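Local coordinates for alginate lyase, family PL7 (Zobellia galactanivorans, PDB 3ZPY), which probably cleaves alginate by beta-elimination as a polysaccharide lyase of family PL7, the chain described being its catalytic domain, at residues F60-G65 with N221-V226; S72-V77 with S225-S230; K129-V134 with V209-E214; L157-Y162 with Q171-Y176; L186-G191 with K205-D210. All blocks are in the same frame, centred on the assembly; numbering follows the deposited sequence.

Interaction 1: residues F60-G65 with N221-V226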
# COMPACT_ATOMS: atom_id res chain seq x y z
N PHE A 60 -5.44 2.08 -8.36
CA PHE A 60 -6.01 2.07 -6.99
C PHE A 60 -6.25 3.47 -6.68
O PHE A 60 -5.30 4.27 -6.48
CB PHE A 60 -4.96 1.49 -6.05
CG PHE A 60 -4.58 0.05 -6.37
CD1 PHE A 60 -3.69 -0.24 -7.44
CD2 PHE A 60 -5.08 -1.02 -5.59
CE1 PHE A 60 -3.34 -1.58 -7.72
CE2 PHE A 60 -4.76 -2.31 -5.90
CZ PHE A 60 -3.84 -2.60 -6.92
N LYS A 61 -7.57 3.81 -6.60
CA LYS A 61 -7.99 5.20 -6.39
C LYS A 61 -8.75 5.27 -5.02
O LYS A 61 -9.76 4.53 -4.83
CB LYS A 61 -8.97 5.60 -7.59
CG LYS A 61 -9.26 7.07 -7.61
CD LYS A 61 -10.04 7.49 -8.84
CE LYS A 61 -10.26 8.97 -8.90
NZ LYS A 61 -10.82 9.35 -10.21
N CYS A 62 -8.21 6.10 -4.14
CA CYS A 62 -8.78 6.21 -2.78
C CYS A 62 -8.95 7.67 -2.43
O CYS A 62 -8.17 8.52 -2.89
CB CYS A 62 -7.86 5.40 -1.78
SG CYS A 62 -8.59 5.20 -0.16
N TYR A 63 -9.93 7.97 -1.60
CA TYR A 63 -10.35 9.35 -1.43
C TYR A 63 -10.21 9.76 0.02
O TYR A 63 -10.48 8.95 0.92
CB TYR A 63 -11.84 9.58 -1.84
CG TYR A 63 -12.10 9.16 -3.26
CD1 TYR A 63 -12.20 7.79 -3.59
CD2 TYR A 63 -12.33 10.15 -4.26
CE1 TYR A 63 -12.39 7.36 -4.88
CE2 TYR A 63 -12.54 9.71 -5.60
CZ TYR A 63 -12.67 8.33 -5.85
OH TYR A 63 -12.80 7.91 -7.16
N ARG A 64 -9.77 11.00 0.23
CA ARG A 64 -9.81 11.62 1.56
C ARG A 64 -11.23 11.47 2.10
O ARG A 64 -12.23 11.72 1.40
CB ARG A 64 -9.55 13.13 1.33
CG ARG A 64 -9.43 13.99 2.61
CD ARG A 64 -9.18 15.44 2.19
NE ARG A 64 -8.70 16.29 3.30
CZ ARG A 64 -9.44 17.15 4.00
NH1 ARG A 64 -10.77 17.18 3.89
NH2 ARG A 64 -8.86 17.98 4.84
N GLY A 65 -11.33 11.03 3.38
CA GLY A 65 -12.67 10.96 4.04
C GLY A 65 -13.54 9.79 3.54
O GLY A 65 -14.66 9.74 3.96
N ASN A 221 -2.94 1.46 -2.68
CA ASN A 221 -3.05 2.88 -2.30
C ASN A 221 -3.66 2.98 -0.90
O ASN A 221 -4.87 2.89 -0.74
CB ASN A 221 -3.93 3.62 -3.32
CG ASN A 221 -3.96 5.08 -3.11
OD1 ASN A 221 -3.38 5.60 -2.12
ND2 ASN A 221 -4.66 5.78 -3.99
N TYR A 222 -2.77 3.26 0.05
CA TYR A 222 -3.16 3.47 1.48
C TYR A 222 -2.93 4.92 1.70
O TYR A 222 -1.81 5.37 1.82
CB TYR A 222 -2.27 2.54 2.35
CG TYR A 222 -2.52 2.55 3.84
CD1 TYR A 222 -3.74 2.94 4.40
CD2 TYR A 222 -1.51 2.05 4.66
CE1 TYR A 222 -3.91 2.91 5.77
CE2 TYR A 222 -1.66 2.01 5.98
CZ TYR A 222 -2.88 2.41 6.55
OH TYR A 222 -3.16 2.35 7.97
N LEU A 223 -4.00 5.71 1.84
CA LEU A 223 -3.77 7.18 2.09
C LEU A 223 -3.18 7.35 3.44
O LEU A 223 -3.35 6.49 4.34
CB LEU A 223 -5.07 7.99 1.98
CG LEU A 223 -5.80 7.90 0.64
CD1 LEU A 223 -6.95 8.92 0.60
CD2 LEU A 223 -4.87 8.08 -0.55
N GLN A 224 -2.48 8.47 3.60
CA GLN A 224 -1.84 8.87 4.86
C GLN A 224 -2.22 10.25 5.33
O GLN A 224 -2.61 11.06 4.50
CB GLN A 224 -0.32 8.61 4.89
CG GLN A 224 0.04 7.16 4.77
CD GLN A 224 -0.15 6.44 6.13
OE1 GLN A 224 0.45 6.85 7.10
NE2 GLN A 224 -1.03 5.45 6.20
N SER A 225 -2.14 10.50 6.63
CA SER A 225 -2.41 11.83 7.17
C SER A 225 -3.79 12.39 6.88
O SER A 225 -3.98 13.63 6.77
CB SER A 225 -1.26 12.83 6.74
OG SER A 225 -0.01 12.42 7.16
N VAL A 226 -4.76 11.50 6.77
CA VAL A 226 -6.18 11.88 6.46
C VAL A 226 -7.13 11.33 7.50
O VAL A 226 -8.32 11.22 7.27
CB VAL A 226 -6.61 11.58 5.01
CG1 VAL A 226 -5.89 12.57 4.11
CG2 VAL A 226 -6.42 10.07 4.65
O HOH W 1 -9.77 9.99 5.28
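Asn221 reaches from its strand to the backbone of Phe60, where ND2 gives a hydrogen bond of 3.0 Å to Phe60 O. The oxygen lies close to the amide plane of Asn221, but the donor stands 44° out of the carbonyl plane of Phe60. A chi1 of -173° swings the Asn221 amide across to the other strand, while its CB packs 3.6 Å from Phe60 CB. The Phe60 ring itself turns off to meet Phe51 edge-to-face. Next along, Leu223 CG lies 4.0 Å from Cys62 SG, and Leu223 CD1 pushes against the backbone, 3.4 Å from Tyr63 C. The side chain of Arg64 contributes its aliphatic part, CG at 4.1 Å from Val226 CG1; its extended chain delivers the guanidinium to the carbonyls of Gln110, Asp111 and Ser230. A water joins Gly65 N to Val226 O. Strands 60-63 and 221-223 belong to the two facing sheets of the beta-sandwich and run at 16° to each other, their axes 7.1 Å apart. Shortening Asn221 to an alanine would probably leave Phe60 O without this donor and open a gap beside Cys62. The chemistry implies an apolar interface between sheets, pinned by one buried amide-to-backbone bond.

Interaction 2: residues S72-V77 with S225-S230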
# COMPACT_ATOMS: atom_id res chain seq x y z
N SER A 72 -12.79 6.63 11.12
CA SER A 72 -11.95 7.82 10.88
C SER A 72 -10.48 7.57 10.51
O SER A 72 -9.79 8.55 10.12
CB SER A 72 -11.94 8.72 12.09
OG SER A 72 -11.42 7.97 13.17
N GLN A 73 -10.02 6.31 10.61
CA GLN A 73 -8.60 5.96 10.27
C GLN A 73 -8.35 6.15 8.82
O GLN A 73 -9.30 6.33 8.05
CB GLN A 73 -8.25 4.49 10.59
CG GLN A 73 -8.63 4.16 12.02
CD GLN A 73 -7.44 4.11 12.95
OE1 GLN A 73 -6.65 3.16 12.87
NE2 GLN A 73 -7.35 5.08 13.89
N ASN A 74 -7.08 6.08 8.44
CA ASN A 74 -6.75 6.26 7.05
C ASN A 74 -7.35 5.15 6.16
O ASN A 74 -7.23 3.94 6.46
CB ASN A 74 -5.21 6.28 6.91
CG ASN A 74 -4.57 7.55 7.45
OD1 ASN A 74 -5.04 8.65 7.21
ND2 ASN A 74 -3.49 7.39 8.17
N PRO A 75 -7.99 5.56 5.04
CA PRO A 75 -8.62 4.54 4.16
C PRO A 75 -7.62 3.96 3.12
O PRO A 75 -6.51 4.48 2.87
CB PRO A 75 -9.68 5.36 3.39
CG PRO A 75 -9.05 6.79 3.28
CD PRO A 75 -8.30 6.96 4.63
N ARG A 76 -8.04 2.85 2.50
CA ARG A 76 -7.15 2.23 1.50
C ARG A 76 -7.96 1.53 0.46
O ARG A 76 -9.11 1.12 0.73
CB ARG A 76 -6.21 1.18 2.16
CG ARG A 76 -6.99 -0.02 2.75
CD ARG A 76 -6.10 -0.92 3.59
NE ARG A 76 -5.96 -0.44 4.96
CZ ARG A 76 -4.83 -0.40 5.67
NH1 ARG A 76 -3.68 -0.88 5.16
NH2 ARG A 76 -4.91 -0.08 6.95
N VAL A 77 -7.35 1.34 -0.71
CA VAL A 77 -7.80 0.39 -1.72
C VAL A 77 -6.50 -0.33 -2.10
O VAL A 77 -5.58 0.31 -2.52
CB VAL A 77 -8.41 1.09 -2.90
CG1 VAL A 77 -8.61 0.07 -4.02
CG2 VAL A 77 -9.70 1.84 -2.55
N SER A 225 -2.14 10.50 6.63
CA SER A 225 -2.41 11.83 7.17
C SER A 225 -3.79 12.39 6.88
O SER A 225 -3.98 13.63 6.77
CB SER A 225 -1.26 12.83 6.74
OG SER A 225 -0.01 12.42 7.16
N VAL A 226 -4.76 11.50 6.77
CA VAL A 226 -6.18 11.88 6.46
C VAL A 226 -7.13 11.33 7.50
O VAL A 226 -8.32 11.22 7.27
CB VAL A 226 -6.61 11.58 5.01
CG1 VAL A 226 -5.89 12.57 4.11
CG2 VAL A 226 -6.42 10.07 4.65
N LYS A 227 -6.57 11.06 8.67
CA LYS A 227 -7.40 10.57 9.78
C LYS A 227 -8.44 11.63 10.09
O LYS A 227 -8.11 12.82 10.33
CB LYS A 227 -6.54 10.26 11.01
CG LYS A 227 -5.59 9.08 10.78
CD LYS A 227 -5.06 8.49 12.09
CE LYS A 227 -4.20 7.25 11.84
NZ LYS A 227 -3.71 6.59 13.10
N GLY A 228 -9.72 11.24 10.16
CA GLY A 228 -10.76 12.22 10.57
C GLY A 228 -11.05 13.27 9.50
O GLY A 228 -11.84 14.17 9.72
N ALA A 229 -10.46 13.09 8.31
CA ALA A 229 -10.73 14.10 7.26
C ALA A 229 -12.13 13.98 6.66
O ALA A 229 -12.70 12.89 6.52
CB ALA A 229 -9.69 14.02 6.17
N SER A 230 -12.67 15.11 6.25
CA SER A 230 -13.93 15.11 5.53
C SER A 230 -13.72 14.73 4.06
O SER A 230 -12.62 14.84 3.51
CB SER A 230 -14.58 16.46 5.65
OG SER A 230 -13.81 17.35 4.92
O HOH W 2 -1.43 9.36 9.28
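Asn74 uses both ends of its amide on Ser225 and Val226, at the start of the turn after strand 221-223. Its OD1 accepts from Val226 N at 2.9 Å, a bond lying in the carbonyl plane of the side chain with an N-H...O angle of 153°. The other end, ND2, gives a hydrogen to a water that also takes one from Ser225 N, so two successive backbone N-H groups are served by one side chain, the first through solvent. Lys227 N comes within 3.2 Å of Asn74 OD1 too, but its angle is too poor for a bond. The Asn74 side chain turns CG beside its own backbone N (chi1 -72°), and the extended Lys227 chain crosses it at about a right angle. A leucine in place of Asn74 would probably leave Val226 N without its acceptor and the bridging water without one of its donors.

Farther out, Ser72 O receives Gly228 N at 2.7 Å on a lone pair, and Lys227 CA adds a CH...O contact to the same oxygen. Under the polar layer Pro75 CD packs 3.6 Å from Val226 CG2. Within the turn Ala229 N bonds back to Val226 O; from outside it, Thr112 OG1 gives a hydrogen bond to Lys227 O. Val226 to Ala229 form a type II beta turn with Gly228, at positive phi, in its third position; the contact ties this turn to the approach to strand 76-83, at one end of the beta-sandwich.

Interaction 3: residues K129-V134 with V209-E214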
# COMPACT_ATOMS: atom_id res chain seq x y z
N LYS A 129 0.96 -7.59 17.99
CA LYS A 129 1.82 -7.83 19.15
C LYS A 129 2.56 -9.13 18.85
O LYS A 129 1.94 -10.18 18.54
CB LYS A 129 1.03 -7.88 20.48
CG LYS A 129 1.32 -6.66 21.36
CD LYS A 129 0.39 -6.54 22.56
CE LYS A 129 0.56 -5.16 23.19
NZ LYS A 129 -0.38 -4.85 24.32
N ASN A 130 3.89 -9.04 18.84
CA ASN A 130 4.69 -10.23 18.56
C ASN A 130 4.83 -11.09 19.84
O ASN A 130 4.27 -10.75 20.95
CB ASN A 130 6.02 -9.86 17.87
CG ASN A 130 7.10 -9.40 18.86
OD1 ASN A 130 6.86 -9.27 20.08
ND2 ASN A 130 8.29 -9.20 18.36
N SER A 131 5.57 -12.21 19.80
CA SER A 131 5.53 -13.05 21.04
C SER A 131 6.16 -12.40 22.31
O SER A 131 6.02 -12.93 23.44
CB SER A 131 6.17 -14.43 20.80
OG SER A 131 7.55 -14.27 20.47
N ASP A 132 6.89 -11.28 22.11
CA ASP A 132 7.55 -10.57 23.23
C ASP A 132 6.77 -9.31 23.61
O ASP A 132 7.22 -8.46 24.42
CB ASP A 132 9.04 -10.25 22.94
CG ASP A 132 9.88 -11.51 22.63
OD1 ASP A 132 9.88 -12.43 23.45
OD2 ASP A 132 10.49 -11.59 21.50
N GLY A 133 5.57 -9.24 23.06
CA GLY A 133 4.66 -8.12 23.27
C GLY A 133 5.03 -6.87 22.48
O GLY A 133 4.51 -5.80 22.80
N VAL A 134 5.88 -6.95 21.45
CA VAL A 134 6.28 -5.73 20.79
C VAL A 134 5.18 -5.40 19.79
O VAL A 134 4.72 -6.30 19.05
CB VAL A 134 7.64 -5.88 20.07
CG1 VAL A 134 7.98 -4.60 19.32
CG2 VAL A 134 8.70 -6.17 21.13
N VAL A 209 14.46 -6.01 16.71
CA VAL A 209 13.34 -6.69 17.43
C VAL A 209 13.71 -8.19 17.25
O VAL A 209 14.15 -8.62 16.16
CB VAL A 209 12.01 -6.46 16.67
CG1 VAL A 209 10.94 -7.45 17.20
CG2 VAL A 209 11.57 -4.98 16.76
N ASP A 210 13.50 -8.99 18.32
CA ASP A 210 13.86 -10.43 18.30
C ASP A 210 12.96 -11.28 17.43
O ASP A 210 13.43 -12.02 16.62
CB ASP A 210 13.95 -11.01 19.72
CG ASP A 210 14.81 -10.19 20.62
OD1 ASP A 210 15.89 -9.70 20.18
OD2 ASP A 210 14.40 -10.02 21.79
N ASP A 211 11.65 -11.14 17.60
CA ASP A 211 10.71 -11.99 16.91
C ASP A 211 10.22 -11.24 15.67
O ASP A 211 9.33 -10.39 15.71
CB ASP A 211 9.54 -12.36 17.86
CG ASP A 211 8.43 -13.09 17.15
OD1 ASP A 211 8.73 -13.60 16.03
OD2 ASP A 211 7.29 -13.13 17.67
N LEU A 212 10.81 -11.60 14.53
CA LEU A 212 10.39 -11.00 13.27
C LEU A 212 9.37 -11.87 12.49
O LEU A 212 9.37 -11.84 11.24
CB LEU A 212 11.63 -10.72 12.39
CG LEU A 212 12.63 -9.82 13.12
CD1 LEU A 212 13.81 -9.51 12.17
CD2 LEU A 212 11.98 -8.51 13.61
N SER A 213 8.57 -12.70 13.17
CA SER A 213 7.54 -13.48 12.50
C SER A 213 6.28 -12.67 12.20
O SER A 213 6.14 -11.49 12.57
CB SER A 213 7.20 -14.69 13.37
OG SER A 213 6.59 -14.29 14.60
N GLU A 214 5.46 -13.30 11.36
CA GLU A 214 4.06 -12.85 11.13
C GLU A 214 3.95 -11.58 10.26
O GLU A 214 3.09 -10.73 10.48
CB GLU A 214 3.24 -12.73 12.42
CG GLU A 214 3.21 -14.01 13.25
CD GLU A 214 2.12 -13.87 14.27
OE1 GLU A 214 0.94 -14.17 13.92
OE2 GLU A 214 2.42 -13.38 15.36
O HOH W 3 0.55 -12.41 17.14
O HOH W 4 10.73 -9.48 19.84
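Two Asx turns face each other here, and each side chain that closes one also takes part in bonding to the opposite loop. Asn130 and Asp211 are the two residues; their amide and carboxylate planes lie only 18° apart as the side chains slide past each other in opposite directions. The loops are those between strands 117-125 and 138-146 and between strands 200-206 and 216-219 of the jelly-roll beta-sandwich, and they meet at the protein surface.

Asn130 OD1 accepts from Asp132 N and Val134 N, which come from opposite faces of its plane and hold the amide against the type I turn of Asn130 to Gly133 and the residue after it. CG sits between the backbone N and the carbonyl carbon (chi1 82°), over its own turn. That leaves ND2 to cross to Asp211 O, 3.1 Å away and on a lone pair of that carbonyl, while Val209 CG1 packs against the same nitrogen at 3.4 Å.

The carboxylate of Asp211 is divided between two tasks. OD1 takes Ser213 OG on its syn lone pair and Ser213 N from above the plane. OD2 takes Ser131 N on its anti lone pair at 2.9 Å, in a nearly straight bond (170°), and Ser131 OG from above the plane. Asp132 OD2 lies 4.2 Å from Asp210 OD2, a like-charge approach at the exposed edge of the contact. One water sits among the loops, accepting from Asn130 ND2 and Asp211 N and donating to Asp132 OD2 at 2.7 Å.

Interaction 4: residues L157-Y162 with Q171-Y176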
# COMPACT_ATOMS: atom_id res chain seq x y z
N LEU A 157 10.33 10.55 -1.54
CA LEU A 157 10.12 9.25 -1.01
C LEU A 157 10.17 9.38 0.53
O LEU A 157 11.14 9.93 1.10
CB LEU A 157 11.22 8.30 -1.51
CG LEU A 157 11.19 6.91 -1.01
CD1 LEU A 157 10.02 6.06 -1.50
CD2 LEU A 157 12.53 6.21 -1.25
N LYS A 158 9.21 8.76 1.21
CA LYS A 158 9.21 8.80 2.71
C LYS A 158 9.04 7.37 3.19
O LYS A 158 8.10 6.70 2.77
CB LYS A 158 8.11 9.71 3.23
CG LYS A 158 8.10 9.80 4.71
CD LYS A 158 7.21 10.97 5.16
CE LYS A 158 7.28 11.11 6.69
NZ LYS A 158 6.46 12.32 7.11
N ILE A 159 9.96 6.96 4.09
CA ILE A 159 9.93 5.61 4.64
C ILE A 159 9.45 5.69 6.07
O ILE A 159 10.14 6.27 6.92
CB ILE A 159 11.30 4.99 4.56
CG1 ILE A 159 11.83 4.99 3.05
CG2 ILE A 159 11.24 3.56 5.11
CD1 ILE A 159 10.97 4.24 2.11
N SER A 160 8.26 5.12 6.29
CA SER A 160 7.65 5.19 7.64
C SER A 160 7.36 3.74 8.09
O SER A 160 7.89 2.81 7.52
CB SER A 160 6.38 6.04 7.55
OG SER A 160 6.68 7.40 7.26
N GLY A 161 6.53 3.56 9.13
CA GLY A 161 6.40 2.28 9.77
C GLY A 161 7.44 2.04 10.84
O GLY A 161 8.32 2.89 11.02
N TYR A 162 7.40 0.85 11.46
CA TYR A 162 8.19 0.57 12.69
C TYR A 162 9.70 0.77 12.45
O TYR A 162 10.39 1.40 13.24
CB TYR A 162 7.93 -0.86 13.12
CG TYR A 162 8.58 -1.21 14.37
CD1 TYR A 162 9.99 -1.33 14.47
CD2 TYR A 162 7.81 -1.28 15.53
CE1 TYR A 162 10.59 -1.62 15.69
CE2 TYR A 162 8.40 -1.57 16.77
CZ TYR A 162 9.82 -1.74 16.84
OH TYR A 162 10.47 -1.97 18.03
N GLN A 171 12.17 8.66 7.54
CA GLN A 171 13.31 9.14 6.69
C GLN A 171 12.72 9.54 5.35
O GLN A 171 11.78 8.92 4.80
CB GLN A 171 14.35 8.06 6.47
CG GLN A 171 15.04 7.73 7.78
CD GLN A 171 16.14 6.70 7.66
OE1 GLN A 171 16.76 6.61 6.61
NE2 GLN A 171 16.40 5.96 8.69
N THR A 172 13.24 10.64 4.80
CA THR A 172 12.79 11.13 3.51
C THR A 172 14.00 11.30 2.55
O THR A 172 15.12 11.53 2.96
CB THR A 172 12.05 12.49 3.58
OG1 THR A 172 12.94 13.49 4.14
CG2 THR A 172 10.76 12.37 4.42
N PHE A 173 13.66 11.23 1.28
CA PHE A 173 14.65 11.24 0.20
C PHE A 173 14.13 12.07 -0.95
O PHE A 173 13.03 11.81 -1.49
CB PHE A 173 14.97 9.79 -0.26
CG PHE A 173 15.40 8.93 0.87
CD1 PHE A 173 16.75 8.86 1.20
CD2 PHE A 173 14.47 8.13 1.64
CE1 PHE A 173 17.18 8.14 2.34
CE2 PHE A 173 14.90 7.46 2.76
CZ PHE A 173 16.28 7.36 3.06
N SER A 174 14.94 13.08 -1.36
CA SER A 174 14.57 13.88 -2.56
C SER A 174 14.73 13.21 -3.92
O SER A 174 15.45 12.21 -4.04
CB SER A 174 15.34 15.20 -2.50
OG SER A 174 15.11 15.76 -1.20
N GLY A 175 14.10 13.84 -4.93
CA GLY A 175 14.41 13.53 -6.32
C GLY A 175 13.45 12.53 -6.94
O GLY A 175 13.75 11.96 -7.98
N TYR A 176 12.27 12.36 -6.39
CA TYR A 176 11.25 11.53 -6.94
C TYR A 176 10.18 12.39 -7.67
O TYR A 176 10.10 13.63 -7.49
CB TYR A 176 10.62 10.61 -5.86
CG TYR A 176 11.68 9.64 -5.36
CD1 TYR A 176 12.64 10.02 -4.39
CD2 TYR A 176 11.77 8.35 -5.94
CE1 TYR A 176 13.69 9.17 -4.05
CE2 TYR A 176 12.73 7.49 -5.54
CZ TYR A 176 13.67 7.91 -4.58
OH TYR A 176 14.69 7.02 -4.25
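Leu157 lies against Tyr176, its CB over one face of the ring at 3.8 Å from the centroid and displaced toward the rim, a CH-pi contact. The leucine carries CD2 along the ring to 3.8 Å from Tyr176 OH, its chi1 of 177° setting CG opposite the main-chain nitrogen. The same CD2 also touches Phe173 CD2 at 4.0 Å. Ile159 CG1 meets that phenylalanine at its edge, near the ring plane and 4.0 Å from CE2, so both aliphatic chains border Phe173. On the other face of the sheet, Lys158 and Thr172 lie side by side, CG to CG2.

Around this packing the backbones form an antiparallel pair. Leu157 with Phe173 and Ile159 with Gln171 are hydrogen-bonded pairs, and Lys158 with Thr172 between them is a non-hydrogen-bonded pair. Ile159 N to Gln171 O is nearly straight (171°) at 2.8 Å; the return bond from Gln171 N to Ile159 O is longer at 3.2 Å. Ile159 O also accepts from Thr164 OG1 of the short helix 162-165 in the connection between the strands. Strand 154-160 is flanked on its other side by strand 138-146, while Leu157, Ile159, Gln171 and Tyr176 face Val202 and Phe203 of strand 200-206 in the opposing sheet.

Interaction 5: residues L186-G191 with K205-D210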
# COMPACT_ATOMS: atom_id res chain seq x y z
N LEU A 186 11.13 -4.53 -2.71
CA LEU A 186 11.09 -4.42 -1.22
C LEU A 186 11.45 -5.78 -0.67
O LEU A 186 10.82 -6.80 -1.01
CB LEU A 186 9.68 -4.00 -0.86
CG LEU A 186 9.47 -3.71 0.62
CD1 LEU A 186 10.36 -2.58 1.09
CD2 LEU A 186 7.98 -3.40 0.86
N VAL A 187 12.53 -5.82 0.10
CA VAL A 187 13.13 -7.10 0.56
C VAL A 187 13.12 -7.05 2.08
O VAL A 187 13.54 -6.06 2.67
CB VAL A 187 14.52 -7.30 0.02
CG1 VAL A 187 15.03 -8.68 0.47
CG2 VAL A 187 14.54 -7.28 -1.56
N TYR A 188 12.79 -8.18 2.68
CA TYR A 188 12.95 -8.39 4.13
C TYR A 188 13.74 -9.69 4.22
O TYR A 188 13.24 -10.75 3.83
CB TYR A 188 11.55 -8.55 4.80
CG TYR A 188 11.50 -8.31 6.30
CD1 TYR A 188 12.65 -8.04 7.10
CD2 TYR A 188 10.26 -8.25 6.92
CE1 TYR A 188 12.54 -7.83 8.52
CE2 TYR A 188 10.12 -8.01 8.33
CZ TYR A 188 11.26 -7.77 9.09
OH TYR A 188 11.08 -7.55 10.49
N SER A 189 15.00 -9.57 4.71
CA SER A 189 15.93 -10.72 4.71
C SER A 189 16.98 -10.45 5.71
O SER A 189 17.48 -9.32 5.82
CB SER A 189 16.57 -10.89 3.29
OG SER A 189 17.42 -12.05 3.31
N GLY A 190 17.30 -11.46 6.50
CA GLY A 190 18.35 -11.28 7.51
C GLY A 190 18.03 -10.27 8.62
O GLY A 190 18.92 -9.80 9.28
N GLY A 191 16.74 -9.98 8.78
CA GLY A 191 16.19 -9.03 9.64
C GLY A 191 16.35 -7.59 9.15
O GLY A 191 15.99 -6.68 9.83
N LYS A 205 17.65 -0.99 6.47
CA LYS A 205 17.79 -0.79 7.91
C LYS A 205 17.38 -2.06 8.60
O LYS A 205 16.39 -2.69 8.24
CB LYS A 205 16.91 0.39 8.38
CG LYS A 205 17.21 0.78 9.84
CD LYS A 205 16.55 2.15 10.12
CE LYS A 205 16.79 2.65 11.56
NZ LYS A 205 18.24 2.86 11.73
N LYS A 206 18.14 -2.41 9.64
CA LYS A 206 17.84 -3.59 10.47
C LYS A 206 16.65 -3.33 11.40
O LYS A 206 16.59 -2.27 12.05
CB LYS A 206 19.10 -4.24 10.98
CG LYS A 206 18.92 -5.61 11.61
CD LYS A 206 20.17 -6.04 12.37
CE LYS A 206 20.20 -7.55 12.56
NZ LYS A 206 19.98 -8.28 11.28
N MET A 207 15.79 -4.32 11.56
CA MET A 207 14.77 -4.36 12.62
C MET A 207 15.45 -4.88 13.87
O MET A 207 15.81 -6.09 13.98
CB MET A 207 13.63 -5.28 12.25
CG MET A 207 12.75 -4.69 11.19
SD MET A 207 11.62 -3.47 11.90
CE MET A 207 10.51 -4.61 12.81
N GLU A 208 15.58 -4.01 14.88
CA GLU A 208 16.15 -4.41 16.19
C GLU A 208 15.09 -4.94 17.12
O GLU A 208 14.84 -4.38 18.15
CB GLU A 208 16.93 -3.24 16.83
CG GLU A 208 18.08 -2.67 16.00
CD GLU A 208 19.18 -3.68 15.68
OE1 GLU A 208 19.28 -4.76 16.33
OE2 GLU A 208 19.98 -3.36 14.78
N VAL A 209 14.46 -6.01 16.71
CA VAL A 209 13.34 -6.69 17.43
C VAL A 209 13.71 -8.19 17.25
O VAL A 209 14.15 -8.62 16.16
CB VAL A 209 12.01 -6.46 16.67
CG1 VAL A 209 10.94 -7.45 17.20
CG2 VAL A 209 11.57 -4.98 16.76
N ASP A 210 13.50 -8.99 18.32
CA ASP A 210 13.86 -10.43 18.30
C ASP A 210 12.96 -11.28 17.43
O ASP A 210 13.43 -12.02 16.62
CB ASP A 210 13.95 -11.01 19.72
CG ASP A 210 14.81 -10.19 20.62
OD1 ASP A 210 15.89 -9.70 20.18
OD2 ASP A 210 14.40 -10.02 21.79
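The contact closes one end of a beta-meander, where the turn leaving strand 182-189 meets the end of strand 200-206, two strands on. Strand 192-197 lies between them in the seven-stranded sheet of the beta-sandwich, so the segments meet beside its start, chiefly through Tyr188, Gly190 and Gly191 on one side and Lys206 and Met207 on the other.

Gly191 O accepts from Met207 N at 2.9 Å, with the donor nearly along the C=O axis and an N-H...O angle of 174°. This bond extends the pairing of strands 192-197 and 200-206 beyond Lys205, whose backbone bonds to Val193. Gly190 and Gly191 both have positive phi, a backbone shape that favours glycine and here turns the chain tightly.

Lys206 runs along this turn, its CG lying against Gly191 O at 3.6 Å. Its last torsion bends (chi4 50°), which brings NZ to 2.7 Å from Gly190 O.

Met207 is directed at the segment 186-191. CG stands beside its backbone N, and bends at chi2 and chi3 fold the chain beside the Tyr188 phenol, the two side chains crossing at about a right angle. Leu212 and Tyr162 also pack here, on Tyr188 and on Met207 respectively. The phenol is met at its oxygen end, where Tyr188 OH lies 3.4 Å from Met207 CG and 3.8 Å from Met207 CE.

Interaction 1 is the buried one, joining the two sheets through apolar side chains and one hydrogen bond from a side-chain amide. Interaction 2 continues from it on the shared residues Ser225 and Val226, and becomes polar and water-assisted toward the surface; backbone bonds from Leu223 to Pro75 and from Asn221 to Val77 tie the two together. Interactions 3 and 5 likewise share Val209 and Asp210, with Leu212 packing on Tyr188 between them, yet 3 is a surface web of hydrogen bonds of carboxylate and amide groups and 5 a partly buried glycine turn. Interaction 4, also partly buried, is strand pairing within one sheet, its apolar face toward strand 200-206, on which 5 sits; its Tyr162 touches both Val209 and Met207.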